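PDB 6EF6: aminoglycoside phosphotransferase from Mycobacterium smegmatis, which phosphorylates (S)-1-amino-2-propanol, acting as the kinase of an aminoacetone utilization microcompartment. Local coordinates for residues E140-D145 and A235-D240; E216-G221 and F258-Y263. All blocks are in the same frame, centred on the assembly; numbering follows the deposited sequence.

Contact 1 of 2, residues E140-D145 and A235-D240; sequences ESLTLD and ANLLVD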
loop_
_atom_site.group_PDB
_atom_site.type_symbol
_atom_site.label_atom_id
_atom_site.label_comp_id
_atom_site.label_asym_id
_atom_site.label_seq_id
_atom_site.Cartn_x
_atom_site.Cartn_y
_atom_site.Cartn_z
ATOM N N GLU A 140 -13.426 1.353 -10.129
ATOM C CA GLU A 140 -14.347 1.476 -9.013
ATOM C C GLU A 140 -13.777 0.752 -7.802
ATOM O O GLU A 140 -13.420 -0.435 -7.875
ATOM C CB GLU A 140 -15.736 0.946 -9.357
ATOM C CG GLU A 140 -16.770 1.247 -8.288
ATOM C CD GLU A 140 -18.170 0.803 -8.679
ATOM O OE1 GLU A 140 -18.368 0.398 -9.846
ATOM O OE2 GLU A 140 -19.070 0.861 -7.814
ATOM N N SER A 141 -13.687 1.482 -6.701
ATOM C CA SER A 141 -13.111 0.984 -5.465
ATOM C C SER A 141 -14.030 1.313 -4.290
ATOM O O SER A 141 -15.044 2.002 -4.425
ATOM C CB SER A 141 -11.751 1.646 -5.195
ATOM O OG SER A 141 -11.891 3.034 -4.866
ATOM N N LEU A 142 -13.671 0.815 -3.110
ATOM C CA LEU A 142 -14.308 1.301 -1.894
ATOM C C LEU A 142 -14.173 2.824 -1.784
ATOM O O LEU A 142 -13.246 3.437 -2.317
ATOM C CB LEU A 142 -13.635 0.650 -0.684
ATOM C CG LEU A 142 -13.812 -0.866 -0.527
ATOM C CD1 LEU A 142 -13.224 -1.333 0.796
ATOM C CD2 LEU A 142 -15.270 -1.311 -0.649
ATOM N N THR A 143 -15.105 3.436 -1.044
ATOM C CA THR A 143 -15.196 4.885 -0.883
ATOM C C THR A 143 -15.089 5.230 0.594
ATOM O O THR A 143 -14.954 4.363 1.459
ATOM C CB THR A 143 -16.525 5.425 -1.439
ATOM O OG1 THR A 143 -17.609 5.028 -0.578
ATOM C CG2 THR A 143 -16.784 4.917 -2.878
ATOM N N LEU A 144 -15.219 6.511 0.884
ATOM C CA LEU A 144 -15.193 6.961 2.264
ATOM C C LEU A 144 -16.339 6.406 3.100
ATOM O O LEU A 144 -16.298 6.541 4.325
ATOM C CB LEU A 144 -15.187 8.493 2.327
ATOM C CG LEU A 144 -14.032 9.171 1.627
ATOM C CD1 LEU A 144 -14.207 10.686 1.602
ATOM C CD2 LEU A 144 -12.712 8.876 2.298
ATOM N N ASP A 145 -17.369 5.852 2.472
ATOM C CA ASP A 145 -18.455 5.183 3.165
ATOM C C ASP A 145 -18.125 3.767 3.581
ATOM O O ASP A 145 -18.988 3.108 4.183
ATOM C CB ASP A 145 -19.702 5.125 2.260
ATOM C CG ASP A 145 -20.279 6.513 1.904
ATOM O OD1 ASP A 145 -20.113 7.422 2.703
ATOM O OD2 ASP A 145 -20.911 6.630 0.845
ATOM N N ALA A 235 -8.540 2.934 -2.379
ATOM C CA ALA A 235 -8.394 2.796 -3.819
ATOM C C ALA A 235 -7.846 1.444 -4.246
ATOM O O ALA A 235 -8.005 1.086 -5.405
ATOM C CB ALA A 235 -7.420 3.874 -4.325
ATOM N N ASN A 236 -7.209 0.701 -3.336
ATOM C CA ASN A 236 -6.659 -0.618 -3.657
ATOM C C ASN A 236 -7.620 -1.763 -3.351
ATOM O O ASN A 236 -7.220 -2.943 -3.415
ATOM C CB ASN A 236 -5.326 -0.817 -2.939
ATOM C CG ASN A 236 -4.193 -0.136 -3.664
ATOM O OD1 ASN A 236 -4.304 0.172 -4.854
ATOM N ND2 ASN A 236 -3.117 0.115 -2.981
ATOM N N LEU A 237 -8.889 -1.492 -3.042
ATOM C CA LEU A 237 -9.906 -2.531 -2.901
ATOM C C LEU A 237 -10.948 -2.256 -3.969
ATOM O O LEU A 237 -11.818 -1.389 -3.815
ATOM C CB LEU A 237 -10.489 -2.545 -1.483
ATOM C CG LEU A 237 -9.650 -3.350 -0.461
ATOM C CD1 LEU A 237 -8.341 -2.656 -0.124
ATOM C CD2 LEU A 237 -10.451 -3.634 0.799
ATOM N N LEU A 238 -10.806 -2.973 -5.057
ATOM C CA LEU A 238 -11.664 -2.814 -6.224
ATOM C C LEU A 238 -12.971 -3.577 -6.043
ATOM O O LEU A 238 -13.004 -4.656 -5.457
ATOM C CB LEU A 238 -10.978 -3.284 -7.523
ATOM C CG LEU A 238 -9.706 -2.504 -7.866
ATOM C CD1 LEU A 238 -9.292 -2.875 -9.299
ATOM C CD2 LEU A 238 -9.823 -0.997 -7.730
ATOM N N VAL A 239 -14.072 -3.020 -6.554
ATOM C CA VAL A 239 -15.387 -3.622 -6.345
ATOM C C VAL A 239 -16.115 -3.819 -7.659
ATOM O O VAL A 239 -15.949 -3.047 -8.599
ATOM C CB VAL A 239 -16.273 -2.789 -5.400
ATOM C CG1 VAL A 239 -15.643 -2.685 -4.076
ATOM C CG2 VAL A 239 -16.506 -1.412 -5.985
ATOM N N ASP A 240 -16.967 -4.835 -7.690
ATOM C CA ASP A 240 -17.863 -5.061 -8.823
ATOM C C ASP A 240 -19.251 -4.461 -8.621
ATOM O O ASP A 240 -20.120 -4.650 -9.478
ATOM C CB ASP A 240 -17.967 -6.564 -9.158
ATOM C CG ASP A 240 -18.719 -7.364 -8.102
ATOM O OD1 ASP A 240 -19.165 -6.764 -7.096
ATOM O OD2 ASP A 240 -18.863 -8.604 -8.282
HETATM O O HOH W 1 -17.547 -2.033 -10.657
#

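Contact 2 of 2, residues E216-G221 and F258-Y263; sequences EEYGSG and FGWYFY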
loop_
_atom_site.group_PDB
_atom_site.type_symbol
_atom_site.label_atom_id
_atom_site.label_comp_id
_atom_site.label_asym_id
_atom_site.label_seq_id
_atom_site.Cartn_x
_atom_site.Cartn_y
_atom_site.Cartn_z
ATOM N N GLU A 216 9.145 1.898 20.235
ATOM C CA GLU A 216 10.081 1.087 20.993
ATOM C C GLU A 216 9.384 0.400 22.146
ATOM O O GLU A 216 9.690 -0.758 22.464
ATOM C CB GLU A 216 11.236 1.952 21.493
ATOM C CG GLU A 216 12.224 2.301 20.393
ATOM C CD GLU A 216 13.377 3.171 20.891
ATOM O OE1 GLU A 216 13.258 3.777 21.987
ATOM O OE2 GLU A 216 14.397 3.244 20.173
ATOM N N GLU A 217 8.474 1.099 22.826
ATOM C CA GLU A 217 7.745 0.513 23.938
ATOM C C GLU A 217 6.755 -0.560 23.457
ATOM O O GLU A 217 6.625 -1.630 24.081
ATOM C CB GLU A 217 7.032 1.631 24.685
ATOM C CG GLU A 217 6.095 1.268 25.857
ATOM C CD GLU A 217 5.384 2.521 26.412
ATOM O OE1 GLU A 217 4.718 3.249 25.632
ATOM O OE2 GLU A 217 5.524 2.812 27.620
ATOM N N TYR A 218 6.051 -0.282 22.362
ATOM C CA TYR A 218 5.098 -1.220 21.757
ATOM C C TYR A 218 5.798 -2.495 21.319
ATOM O O TYR A 218 5.278 -3.592 21.497
ATOM C CB TYR A 218 4.440 -0.499 20.589
ATOM C CG TYR A 218 3.308 -1.182 19.880
ATOM C CD1 TYR A 218 2.142 -1.498 20.544
ATOM C CD2 TYR A 218 3.387 -1.445 18.521
ATOM C CE1 TYR A 218 1.072 -2.030 19.864
ATOM C CE2 TYR A 218 2.302 -2.000 17.846
ATOM C CZ TYR A 218 1.177 -2.266 18.527
ATOM O OH TYR A 218 0.137 -2.807 17.765
ATOM N N GLY A 219 7.019 -2.362 20.815
ATOM C CA GLY A 219 7.831 -3.447 20.404
ATOM C C GLY A 219 7.440 -4.029 19.071
ATOM O O GLY A 219 6.562 -3.522 18.369
ATOM N N SER A 220 8.078 -5.118 18.731
ATOM C CA SER A 220 7.845 -5.795 17.477
ATOM C C SER A 220 7.663 -7.276 17.687
ATOM O O SER A 220 8.097 -8.103 16.887
ATOM C CB SER A 220 8.942 -5.471 16.476
ATOM O OG SER A 220 10.201 -5.784 17.047
ATOM N N GLY A 221 6.934 -7.652 18.741
ATOM C CA GLY A 221 6.645 -9.039 19.014
ATOM C C GLY A 221 5.692 -9.622 17.989
ATOM O O GLY A 221 5.098 -8.906 17.173
ATOM N N PHE A 258 7.470 -6.822 5.831
ATOM C CA PHE A 258 7.356 -6.968 7.274
ATOM C C PHE A 258 7.170 -5.610 7.885
ATOM O O PHE A 258 7.882 -4.686 7.534
ATOM C CB PHE A 258 8.583 -7.725 7.795
ATOM C CG PHE A 258 8.655 -9.108 7.245
ATOM C CD1 PHE A 258 7.854 -10.118 7.760
ATOM C CD2 PHE A 258 9.469 -9.391 6.159
ATOM C CE1 PHE A 258 7.910 -11.401 7.244
ATOM C CE2 PHE A 258 9.502 -10.689 5.627
ATOM C CZ PHE A 258 8.705 -11.677 6.179
ATOM N N GLY A 259 6.243 -5.487 8.804
ATOM C CA GLY A 259 5.964 -4.216 9.447
ATOM C C GLY A 259 4.973 -4.394 10.579
ATOM O O GLY A 259 4.569 -5.517 10.868
ATOM N N TRP A 260 4.608 -3.296 11.237
ATOM C CA TRP A 260 3.575 -3.401 12.268
ATOM C C TRP A 260 2.220 -3.682 11.663
ATOM O O TRP A 260 1.810 -2.962 10.740
ATOM C CB TRP A 260 3.554 -2.163 13.157
ATOM C CG TRP A 260 4.763 -2.017 14.039
ATOM C CD1 TRP A 260 4.960 -2.640 15.243
ATOM C CD2 TRP A 260 5.967 -1.279 13.788
ATOM N NE1 TRP A 260 6.177 -2.329 15.760
ATOM C CE2 TRP A 260 6.820 -1.483 14.897
ATOM C CE3 TRP A 260 6.376 -0.400 12.766
ATOM C CZ2 TRP A 260 8.084 -0.928 14.992
ATOM C CZ3 TRP A 260 7.660 0.145 12.873
ATOM C CH2 TRP A 260 8.463 -0.084 13.997
ATOM N N TYR A 261 1.493 -4.656 12.216
ATOM C CA TYR A 261 0.157 -4.936 11.683
ATOM C C TYR A 261 -0.695 -3.671 11.578
ATOM O O TYR A 261 -1.360 -3.435 10.562
ATOM C CB TYR A 261 -0.562 -6.019 12.506
ATOM C CG TYR A 261 0.049 -7.387 12.346
ATOM C CD1 TYR A 261 0.083 -8.018 11.132
ATOM C CD2 TYR A 261 0.645 -8.018 13.397
ATOM C CE1 TYR A 261 0.674 -9.292 10.992
ATOM C CE2 TYR A 261 1.234 -9.266 13.280
ATOM C CZ TYR A 261 1.261 -9.875 12.044
ATOM O OH TYR A 261 1.849 -11.144 11.947
ATOM N N PHE A 262 -0.730 -2.864 12.633
ATOM C CA PHE A 262 -1.601 -1.693 12.631
ATOM C C PHE A 262 -1.083 -0.517 11.823
ATOM O O PHE A 262 -1.824 0.457 11.612
ATOM C CB PHE A 262 -2.125 -1.423 14.043
ATOM C CG PHE A 262 -3.023 -2.538 14.480
ATOM C CD1 PHE A 262 -4.281 -2.637 13.885
ATOM C CD2 PHE A 262 -2.653 -3.513 15.357
ATOM C CE1 PHE A 262 -5.119 -3.684 14.185
ATOM C CE2 PHE A 262 -3.489 -4.578 15.632
ATOM C CZ PHE A 262 -4.708 -4.646 15.055
ATOM N N TYR A 263 0.135 -0.599 11.272
ATOM C CA TYR A 263 0.492 0.355 10.237
ATOM C C TYR A 263 -0.476 0.271 9.071
ATOM O O TYR A 263 -0.710 1.271 8.407
ATOM C CB TYR A 263 1.946 0.093 9.807
ATOM C CG TYR A 263 2.391 0.899 8.603
ATOM C CD1 TYR A 263 2.428 2.294 8.606
ATOM C CD2 TYR A 263 2.755 0.271 7.437
ATOM C CE1 TYR A 263 2.795 3.014 7.500
ATOM C CE2 TYR A 263 3.156 0.995 6.299
ATOM C CZ TYR A 263 3.159 2.361 6.357
ATOM O OH TYR A 263 3.543 3.072 5.246
HETATM O O HOH W 2 0.790 -3.486 15.079
#

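Contact 1 of 2, residues E140-D145 and A235-D240
Glu140 and Leu142 reach across to Val239 and Leu237 through two backbone hydrogen bonds that flank a single antiparallel bridge. Val239 N donates to Glu140 O at 3.0 Å. Leu142 N donates to Leu237 O, also at 3.0 Å. Between them Ser141 and Leu238 form the non-hydrogen-bonded pair, their CA atoms 4.1 Å apart.

Val239 is met by both Glu140 and Leu142, one at each methyl: CG2 lies 3.5 Å from Glu140 CG, while CG1 lies 3.7 Å from Leu142 CD2, and in both pairs the side chains run at about a right angle. The other branch of Leu142, CD1, packs against Leu237 CD2 at 3.6 Å. With CG anti to the backbone N (chi1 -171°) and the chain extended beyond it, Glu140 carries its carboxylate past the valine. A water donates both to Glu140 OE1 and to Val239 O, and OE2 bonds Ser242, so both carboxylate oxygens are held. Ser141 OG donates to the carbonyl oxygen of the next residue, Leu142 O, at 2.9 Å. Ser141 CB also lies near Leu238 CD2.

Asn236 ends an HxDxxxxN sequence of the kinase catalytic-loop type; its ND2 bonds the backbone of Asp231, which with Asp252 binds sodium. The bridge sets residues 140-142 beside the strand that follows this loop. Strand 237-239 pairs on with strand 248-250, from which Ile248 touches Leu237 and Val239, while Leu150 of helix 147-163 covers Leu142 and Leu237.

Contact 2 of 2, residues E216-G221 and F258-Y263
Trp260 points the N-H edge of its indole at the backbone just past the end of helix 198-218, where NE1 donates to Gly219 O at 2.9 Å. The bond is fairly straight (158° at the hydrogen), and the oxygen lies almost in the indole plane, although the donor is tilted from the plane of the carbonyl. Gly219 is where the chain leaves helical geometry, with phi of 77°, and its carbonyl faces the tryptophan from that turn.

The side chains of Tyr218 and Trp260 run alongside each other, pointing opposite ways. Their rings meet obliquely, the planes of the tyrosine and the five-membered indole ring at 39°. Tyr218 CE2 comes within 3.8 Å of Trp260 CD1. Because CG of Tyr218 stands anti to the backbone N, the ring extends toward residues 260-262. Its OH comes to the edge of the Phe262 ring, 3.8 Å from CD2.

The contact joins the C-terminal end of helix 198-218 to strand 259-260 and the turn after it; Leu303 and Phe306 of helix 303-320 cover Phe262. A water in the tyrosine plane donates to Tyr218 OH and accepts from Phe262 N. Asp299 also bonds this hydroxyl. The chemistry is therefore that of a mostly aromatic interior whose buried indole N-H, phenol and amide each have a defined polar partner.

In the fold
Both contacts belong to the kinase-like part of the chain and interleave along the sequence, yet they do not touch: their centres are 27 Å apart and their nearest atoms about 11 Å. Contact 1 is partly buried and rests on backbone pairing, which adds a loop to the edge of a short two-stranded sheet. Contact 2 is buried, and its polar links are side-chain and water-mediated bonds set among aromatic rings. Helix 147-163 covers Leu142 and Leu237 at contact 1, whereas at contact 2 it reaches Tyr261, which lies between the touching residues Trp260 and Phe262 in the chain.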